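Local coordinates for protein DNA polymerase (Bacillus phage phi29, PDB 2PY5) that replicates viral DNA by protein-primed, highly processive strand-displacement synthesis and proofreads it with a 3'-5' exonuclease, at residues Gly228-Leu233 with Asn313-Ser318; Phe292-Lys295 with Ile299-Ile302. The protein carries 2 engineered substitutions. All blocks are in the same frame, centred on the assembly; numbering follows the deposited sequence.

Interaction 1 (Gly228-Leu233 with Asn313-Ser318); sequences GGFTWL and NEYLKS. With nucleotides of chain B.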
ATOM      1  N   GLY F 228      -2.404   7.464   9.757  1.00 35.82           N
ATOM      2  CA  GLY F 228      -2.855   7.280   8.387  1.00 36.96           C
ATOM      3  C   GLY F 228      -4.222   7.887   8.138  1.00 38.23           C
ATOM      4  O   GLY F 228      -4.609   8.889   8.751  1.00 42.47           O
ATOM      5  N   GLY F 229      -4.975   7.262   7.260  1.00 34.27           N
ATOM      6  CA  GLY F 229      -6.250   7.793   6.842  1.00 33.90           C
ATOM      7  C   GLY F 229      -7.349   7.701   7.886  1.00 33.33           C
ATOM      8  O   GLY F 229      -7.318   6.837   8.765  1.00 35.58           O
ATOM      9  N   PHE F 230      -8.336   8.572   7.746  1.00 32.24           N
ATOM     10  CA  PHE F 230      -9.522   8.586   8.605  1.00 31.54           C
ATOM     11  C   PHE F 230     -10.594   7.666   7.998  1.00 32.37           C
ATOM     12  O   PHE F 230     -11.149   7.943   6.922  1.00 32.74           O
ATOM     13  CB  PHE F 230     -10.068  10.006   8.737  1.00 32.53           C
ATOM     14  CG  PHE F 230     -11.267  10.105   9.633  1.00 31.77           C
ATOM     15  CD1 PHE F 230     -11.129   9.981  10.997  1.00 32.16           C
ATOM     16  CD2 PHE F 230     -12.530  10.304   9.095  1.00 32.40           C
ATOM     17  CE1 PHE F 230     -12.249  10.029  11.824  1.00 32.24           C
ATOM     18  CE2 PHE F 230     -13.636  10.373   9.904  1.00 33.60           C
ATOM     19  CZ  PHE F 230     -13.482  10.250  11.279  1.00 31.94           C
ATOM     20  N   THR F 231     -10.891   6.586   8.708  1.00 32.99           N
ATOM     21  CA  THR F 231     -11.909   5.636   8.270  1.00 32.81           C
ATOM     22  C   THR F 231     -12.870   5.423   9.430  1.00 31.45           C
ATOM     23  O   THR F 231     -12.463   4.973  10.497  1.00 33.30           O
ATOM     24  CB  THR F 231     -11.270   4.281   7.869  1.00 33.34           C
ATOM     25  OG1 THR F 231     -10.228   4.503   6.899  1.00 36.71           O
ATOM     26  CG2 THR F 231     -12.300   3.338   7.310  1.00 36.36           C
ATOM     27  N   TRP F 232     -14.153   5.700   9.207  1.00 29.44           N
ATOM     28  CA  TRP F 232     -15.139   5.769  10.276  1.00 28.83           C
ATOM     29  C   TRP F 232     -16.536   5.509   9.761  1.00 30.15           C
ATOM     30  O   TRP F 232     -16.957   6.094   8.766  1.00 30.15           O
ATOM     31  CB  TRP F 232     -15.095   7.154  10.926  1.00 31.30           C
ATOM     32  CG  TRP F 232     -16.166   7.440  11.931  1.00 31.54           C
ATOM     33  CD1 TRP F 232     -16.252   6.957  13.201  1.00 32.23           C
ATOM     34  CD2 TRP F 232     -17.312   8.271  11.746  1.00 30.98           C
ATOM     35  NE1 TRP F 232     -17.359   7.447  13.823  1.00 32.37           N
ATOM     36  CE2 TRP F 232     -18.039   8.252  12.949  1.00 30.54           C
ATOM     37  CE3 TRP F 232     -17.801   9.026  10.678  1.00 31.71           C
ATOM     38  CZ2 TRP F 232     -19.206   8.975  13.124  1.00 30.53           C
ATOM     39  CZ3 TRP F 232     -18.977   9.736  10.853  1.00 31.50           C
ATOM     40  CH2 TRP F 232     -19.671   9.699  12.060  1.00 32.34           C
ATOM     41  N   LEU F 233     -17.255   4.629  10.468  1.00 29.48           N
ATOM     42  CA  LEU F 233     -18.676   4.365  10.224  1.00 30.37           C
ATOM     43  C   LEU F 233     -19.508   4.929  11.365  1.00 29.53           C
ATOM     44  O   LEU F 233     -19.286   4.597  12.544  1.00 30.83           O
ATOM     45  CB  LEU F 233     -18.915   2.862  10.118  1.00 31.01           C
ATOM     46  CG  LEU F 233     -20.354   2.402   9.909  1.00 31.29           C
ATOM     47  CD1 LEU F 233     -20.993   3.010   8.683  1.00 31.17           C
ATOM     48  CD2 LEU F 233     -20.422   0.868   9.859  1.00 32.30           C
ATOM     49  N   ASN F 313      -9.702  -0.525  16.151  1.00 64.45           N
ATOM     50  CA  ASN F 313      -9.854   0.322  14.955  1.00 63.69           C
ATOM     51  C   ASN F 313     -10.753   1.546  15.132  1.00 61.41           C
ATOM     52  O   ASN F 313     -10.669   2.492  14.351  1.00 62.32           O
ATOM     53  CB  ASN F 313     -10.419  -0.513  13.798  1.00 64.62           C
ATOM     54  CG  ASN F 313      -9.522  -1.674  13.415  1.00 65.28           C
ATOM     55  OD1 ASN F 313      -9.978  -2.816  13.297  1.00 65.27           O
ATOM     56  ND2 ASN F 313      -8.238  -1.388  13.217  1.00 65.60           N
ATOM     57  N   GLU F 314     -11.614   1.528  16.147  1.00 58.52           N
ATOM     58  CA  GLU F 314     -12.686   2.516  16.236  1.00 54.42           C
ATOM     59  C   GLU F 314     -12.248   3.847  16.857  1.00 49.54           C
ATOM     60  O   GLU F 314     -11.323   3.903  17.666  1.00 50.57           O
ATOM     61  CB  GLU F 314     -13.885   1.931  16.982  1.00 56.86           C
ATOM     62  CG  GLU F 314     -14.430   0.658  16.329  1.00 57.89           C
ATOM     63  CD  GLU F 314     -15.861   0.346  16.723  1.00 59.05           C
ATOM     64  OE1 GLU F 314     -16.714   1.258  16.666  1.00 60.65           O
ATOM     65  OE2 GLU F 314     -16.140  -0.817  17.082  1.00 59.88           O
ATOM     66  N   TYR F 315     -12.924   4.914  16.443  1.00 41.95           N
ATOM     67  CA  TYR F 315     -12.691   6.251  16.975  1.00 37.26           C
ATOM     68  C   TYR F 315     -13.508   6.421  18.240  1.00 36.92           C
ATOM     69  O   TYR F 315     -14.657   6.013  18.304  1.00 38.37           O
ATOM     70  CB  TYR F 315     -13.012   7.313  15.911  1.00 37.20           C
ATOM     71  CG  TYR F 315     -11.943   7.330  14.862  1.00 36.42           C
ATOM     72  CD1 TYR F 315     -11.976   6.441  13.780  1.00 36.08           C
ATOM     73  CD2 TYR F 315     -10.857   8.173  14.981  1.00 37.57           C
ATOM     74  CE1 TYR F 315     -10.961   6.436  12.842  1.00 35.10           C
ATOM     75  CE2 TYR F 315      -9.850   8.171  14.057  1.00 37.56           C
ATOM     76  CZ  TYR F 315      -9.909   7.301  12.986  1.00 35.62           C
ATOM     77  OH  TYR F 315      -8.883   7.331  12.091  1.00 38.03           O
ATOM     78  N   LEU F 316     -12.891   7.029  19.248  1.00 33.26           N
ATOM     79  CA  LEU F 316     -13.389   6.934  20.606  1.00 34.88           C
ATOM     80  C   LEU F 316     -14.294   8.095  20.953  1.00 32.82           C
ATOM     81  O   LEU F 316     -14.002   9.255  20.612  1.00 31.75           O
ATOM     82  CB  LEU F 316     -12.217   6.893  21.592  1.00 34.96           C
ATOM     83  CG  LEU F 316     -11.236   5.732  21.400  1.00 36.93           C
ATOM     84  CD1 LEU F 316      -9.990   5.898  22.267  1.00 37.53           C
ATOM     85  CD2 LEU F 316     -11.921   4.418  21.676  1.00 37.84           C
ATOM     86  N   LYS F 317     -15.374   7.767  21.647  1.00 33.13           N
ATOM     87  CA  LYS F 317     -16.272   8.743  22.240  1.00 35.13           C
ATOM     88  C   LYS F 317     -15.703   9.249  23.562  1.00 33.80           C
ATOM     89  O   LYS F 317     -15.931  10.388  23.939  1.00 35.89           O
ATOM     90  CB  LYS F 317     -17.640   8.104  22.483  1.00 34.89           C
ATOM     91  CG  LYS F 317     -18.758   9.074  22.816  1.00 38.43           C
ATOM     92  CD  LYS F 317     -20.081   8.307  23.030  1.00 39.85           C
ATOM     93  CE  LYS F 317     -21.304   9.122  22.616  1.00 40.70           C
ATOM     94  NZ  LYS F 317     -22.558   8.300  22.545  1.00 42.51           N
ATOM     95  N   SER F 318     -14.966   8.382  24.259  1.00 31.95           N
ATOM     96  CA  SER F 318     -14.465   8.675  25.596  1.00 31.39           C
ATOM     97  C   SER F 318     -13.116   8.019  25.846  1.00 31.16           C
ATOM     98  O   SER F 318     -12.843   6.932  25.334  1.00 33.74           O
ATOM     99  CB  SER F 318     -15.454   8.134  26.623  1.00 30.28           C
ATOM    100  OG  SER F 318     -15.037   8.456  27.935  1.00 30.51           O
TER
ATOM    101  P    DG B   2     -10.168  -9.347  11.981  1.00 75.62           P
ATOM    102  OP1  DG B   2     -10.817 -10.203  10.962  1.00 75.34           O
ATOM    103  OP2  DG B   2      -9.823  -9.943  13.294  1.00 74.75           O
ATOM    104  O5'  DG B   2      -8.824  -8.709  11.378  1.00 72.84           O
ATOM    105  C5'  DG B   2      -8.067  -9.413  10.387  1.00 70.50           C
ATOM    106  C4'  DG B   2      -6.630  -8.922  10.335  1.00 68.40           C
ATOM    107  O4'  DG B   2      -6.611  -7.500  10.029  1.00 67.66           O
ATOM    108  C3'  DG B   2      -5.845  -9.092  11.629  1.00 67.24           C
ATOM    109  O3'  DG B   2      -4.548  -9.612  11.328  1.00 66.93           O
ATOM    110  C2'  DG B   2      -5.810  -7.678  12.209  1.00 66.77           C
ATOM    111  C1'  DG B   2      -5.788  -6.815  10.951  1.00 66.33           C
ATOM    112  N9   DG B   2      -6.300  -5.447  11.075  1.00 66.06           N
ATOM    113  C8   DG B   2      -7.211  -4.973  11.992  1.00 66.12           C
ATOM    114  N7   DG B   2      -7.482  -3.709  11.855  1.00 65.93           N
ATOM    115  C5   DG B   2      -6.706  -3.306  10.780  1.00 65.88           C
ATOM    116  C6   DG B   2      -6.587  -2.027  10.176  1.00 66.06           C
ATOM    117  O6   DG B   2      -7.167  -0.973  10.492  1.00 66.01           O
ATOM    118  N1   DG B   2      -5.690  -2.037   9.103  1.00 66.12           N
ATOM    119  C2   DG B   2      -4.994  -3.150   8.673  1.00 65.84           C
ATOM    120  N2   DG B   2      -4.173  -2.960   7.631  1.00 65.82           N
ATOM    121  N3   DG B   2      -5.098  -4.358   9.234  1.00 65.56           N
ATOM    122  C4   DG B   2      -5.972  -4.365  10.282  1.00 65.66           C
TER
HETATM  123  O   HOH W   1      -8.887   5.366  10.454  1.00 25.39           O
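Where the DNA-binding YxGG motif, ending in Gly-228 and Gly-229, runs into the palm of the polymerase, the ring of Tyr-315 lies across Phe-230 and the backbone on both sides of it. The two rings form a tilted edge-to-face pair, centroids 4.7 Å apart and planes at 55°: Phe-230 presents its CD1-CE1 edge, with CE1 over the centre of the Tyr-315 face. A trans chi1 of -179° swings the Phe-230 ring beside its own carbonyl carbon and brings CD1 and CE1 against the tyrosine face. The edge of Tyr-315 meets the chain too, CE1 lying 3.1 Å from Thr-231 O, near the ring plane. Further back, Tyr-315 CB rests 4.2 Å from Trp-232 CD1.

The hydroxyl links to the motif through a water in the plane of the tyrosine ring. This water lies 2.6 Å from Tyr-315 OH, donates to Gly-229 O at 2.7 Å and accepts from Thr-231 N at 2.9 Å, so three partners fix it. Asn-313 extends the loop to the single-stranded DNA, ND2 donating a bent bond to N7 of DG2 of chain B (2.8 Å, 141°), its geometry less certain because Asn-313 is poorly ordered. Thr-231 OG1 bonds Asp-456, a ligand of the catalytic magnesium, which places this water-bridged packing at the wall of a B-family palm active site.

Interaction 2 (Phe292-Lys295 with Ile299-Ile302); sequences FELK and IPTI. With EDO (1,2-ethanediol), chain J.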
ATOM      1  N   PHE F 292     -10.870  12.766  27.725  1.00 28.52           N
ATOM      2  CA  PHE F 292     -11.731  13.415  26.751  1.00 29.72           C
ATOM      3  C   PHE F 292     -13.116  12.801  26.659  1.00 31.57           C
ATOM      4  O   PHE F 292     -13.328  11.643  27.022  1.00 30.35           O
ATOM      5  CB  PHE F 292     -11.074  13.437  25.364  1.00 30.50           C
ATOM      6  CG  PHE F 292     -10.736  12.076  24.818  1.00 29.68           C
ATOM      7  CD1 PHE F 292     -11.715  11.294  24.202  1.00 29.46           C
ATOM      8  CD2 PHE F 292      -9.434  11.582  24.902  1.00 32.23           C
ATOM      9  CE1 PHE F 292     -11.403  10.047  23.680  1.00 32.80           C
ATOM     10  CE2 PHE F 292      -9.117  10.318  24.380  1.00 34.52           C
ATOM     11  CZ  PHE F 292     -10.100   9.562  23.768  1.00 33.56           C
ATOM     12  N   GLU F 293     -14.064  13.615  26.209  1.00 30.03           N
ATOM     13  CA  GLU F 293     -15.424  13.153  25.944  1.00 29.20           C
ATOM     14  C   GLU F 293     -15.927  13.861  24.692  1.00 27.35           C
ATOM     15  O   GLU F 293     -15.877  15.089  24.604  1.00 28.56           O
ATOM     16  CB  GLU F 293     -16.357  13.437  27.127  1.00 33.79           C
ATOM     17  CG  GLU F 293     -17.333  12.294  27.420  1.00 40.40           C
ATOM     18  CD  GLU F 293     -16.729  11.182  28.277  1.00 43.93           C
ATOM     19  OE1 GLU F 293     -15.763  11.414  29.049  1.00 47.40           O
ATOM     20  OE2 GLU F 293     -17.243  10.057  28.191  1.00 51.46           O
ATOM     21  N   LEU F 294     -16.385  13.082  23.716  1.00 27.61           N
ATOM     22  CA  LEU F 294     -16.854  13.638  22.443  1.00 28.25           C
ATOM     23  C   LEU F 294     -18.025  14.579  22.665  1.00 29.39           C
ATOM     24  O   LEU F 294     -18.938  14.253  23.433  1.00 30.23           O
ATOM     25  CB  LEU F 294     -17.282  12.500  21.528  1.00 28.66           C
ATOM     26  CG  LEU F 294     -17.743  12.851  20.119  1.00 28.53           C
ATOM     27  CD1 LEU F 294     -16.569  13.423  19.315  1.00 27.83           C
ATOM     28  CD2 LEU F 294     -18.328  11.619  19.462  1.00 28.29           C
ATOM     29  N   LYS F 295     -18.007  15.735  22.006  1.00 29.36           N
ATOM     30  CA  LYS F 295     -19.129  16.680  22.058  1.00 30.34           C
ATOM     31  C   LYS F 295     -20.310  16.154  21.260  1.00 29.98           C
ATOM     32  O   LYS F 295     -20.133  15.538  20.206  1.00 31.50           O
ATOM     33  CB  LYS F 295     -18.700  18.043  21.526  1.00 30.07           C
ATOM     34  CG  LYS F 295     -17.757  18.775  22.414  1.00 33.50           C
ATOM     35  CD  LYS F 295     -17.345  20.073  21.784  1.00 36.44           C
ATOM     36  CE  LYS F 295     -16.251  20.727  22.567  1.00 40.64           C
ATOM     37  NZ  LYS F 295     -15.709  21.942  21.897  1.00 45.91           N
ATOM     38  N   ILE F 299     -18.250  14.333  15.047  1.00 29.11           N
ATOM     39  CA  ILE F 299     -17.599  13.089  14.643  1.00 28.35           C
ATOM     40  C   ILE F 299     -16.358  12.873  15.501  1.00 27.95           C
ATOM     41  O   ILE F 299     -15.568  13.798  15.708  1.00 26.56           O
ATOM     42  CB  ILE F 299     -17.170  13.176  13.151  1.00 28.58           C
ATOM     43  CG1 ILE F 299     -18.385  13.310  12.242  1.00 30.62           C
ATOM     44  CG2 ILE F 299     -16.303  11.967  12.735  1.00 32.81           C
ATOM     45  CD1 ILE F 299     -17.997  13.614  10.771  1.00 31.74           C
ATOM     46  N   PRO F 300     -16.141  11.638  15.987  1.00 26.17           N
ATOM     47  CA  PRO F 300     -14.919  11.377  16.722  1.00 27.10           C
ATOM     48  C   PRO F 300     -13.684  11.330  15.838  1.00 29.06           C
ATOM     49  O   PRO F 300     -13.750  10.876  14.690  1.00 33.87           O
ATOM     50  CB  PRO F 300     -15.180   9.997  17.341  1.00 27.50           C
ATOM     51  CG  PRO F 300     -16.026   9.330  16.326  1.00 27.86           C
ATOM     52  CD  PRO F 300     -16.962  10.416  15.851  1.00 27.36           C
ATOM     53  N   THR F 301     -12.575  11.813  16.379  1.00 29.16           N
ATOM     54  CA  THR F 301     -11.325  11.931  15.657  1.00 31.02           C
ATOM     55  C   THR F 301     -10.121  11.299  16.375  1.00 32.01           C
ATOM     56  O   THR F 301      -9.048  11.237  15.802  1.00 34.91           O
ATOM     57  CB  THR F 301     -11.022  13.417  15.342  1.00 32.13           C
ATOM     58  OG1 THR F 301     -10.671  14.122  16.545  1.00 31.54           O
ATOM     59  CG2 THR F 301     -12.241  14.105  14.689  1.00 33.39           C
ATOM     60  N   ILE F 302     -10.309  10.804  17.600  1.00 33.68           N
ATOM     61  CA  ILE F 302      -9.205  10.204  18.358  1.00 35.43           C
ATOM     62  C   ILE F 302      -9.269   8.689  18.252  1.00 36.61           C
ATOM     63  O   ILE F 302     -10.275   8.068  18.596  1.00 36.12           O
ATOM     64  CB  ILE F 302      -9.254  10.578  19.840  1.00 36.64           C
ATOM     65  CG1 ILE F 302      -9.142  12.089  20.025  1.00 36.83           C
ATOM     66  CG2 ILE F 302      -8.124   9.854  20.614  1.00 37.93           C
ATOM     67  CD1 ILE F 302      -9.418  12.543  21.489  1.00 37.69           C
TER
HETATM   68  C1  EDO J8008     -21.895  11.807  19.316  1.00 56.07           C
HETATM   69  O1  EDO J8008     -21.676  13.102  18.734  1.00 55.97           O
HETATM   70  C2  EDO J8008     -22.267  11.944  20.788  1.00 56.13           C
HETATM   71  O2  EDO J8008     -21.106  12.128  21.615  1.00 55.73           O
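The chain doubles back between Phe-292-Lys-295 and Ile-299-Ile-302, which run roughly antiparallel and come nearest at Leu-294 and Pro-300, CA to CA 6.4 Å, too far for backbone pairing. This turn follows strand 283-294 of the antiparallel sheet in TPR1, the terminal protein region inserted into the B-family palm, and the side chains that meet across it are apolar. Phe-292 and Ile-302 reach toward each other from the two arms and meet in a CH-pi contact. The extended Ile-302 branch (chi2 171°) drives CD1 onto the middle of the Phe-292 face, 3.4 Å from the centroid and 7° off the normal, while CG2 reaches the rim at CZ, 3.7 Å away. Tyr-340 locks the same corner: its ring meets that of Phe-292 steeply, and its OH bonds the backbone N atoms of Thr-301 and Ile-302.

Two residues further along each segment, Leu-294 lays both methyls against one face of Pro-300, CD1 3.7 Å from its CA and CD2 4.0 Å from its CD. A molecule of 1,2-ethanediol, probably from the crystallisation liquor, lies against this leucine, its C1 and O2 each 3.6 Å from Leu-294 CD2.

Along the chain the order is 228-233, 292-295, 299-302, 313-318, so interaction 2 falls between the two halves of interaction 1; their centres lie 10 Å apart. Residues 313-318 join the two: Lys-317 O probably accepts a hydrogen bond from Leu-294 N at the end of strand 283-294, and Leu-316 N probably gives one to Ile-302 O, so this loop bridges the two arms of the turn. On the palm side, Trp-232 NE1 packs 3.4 Å from Pro-300 CG. Strand 231-233, paired with strand 452-456 of the catalytic sheet, thus packs against the turn after TPR1 strand 283-294. Interaction 1 borders DNA and the metal-binding Asp-456; interaction 2's nearest atom is about 12 Å from DNA.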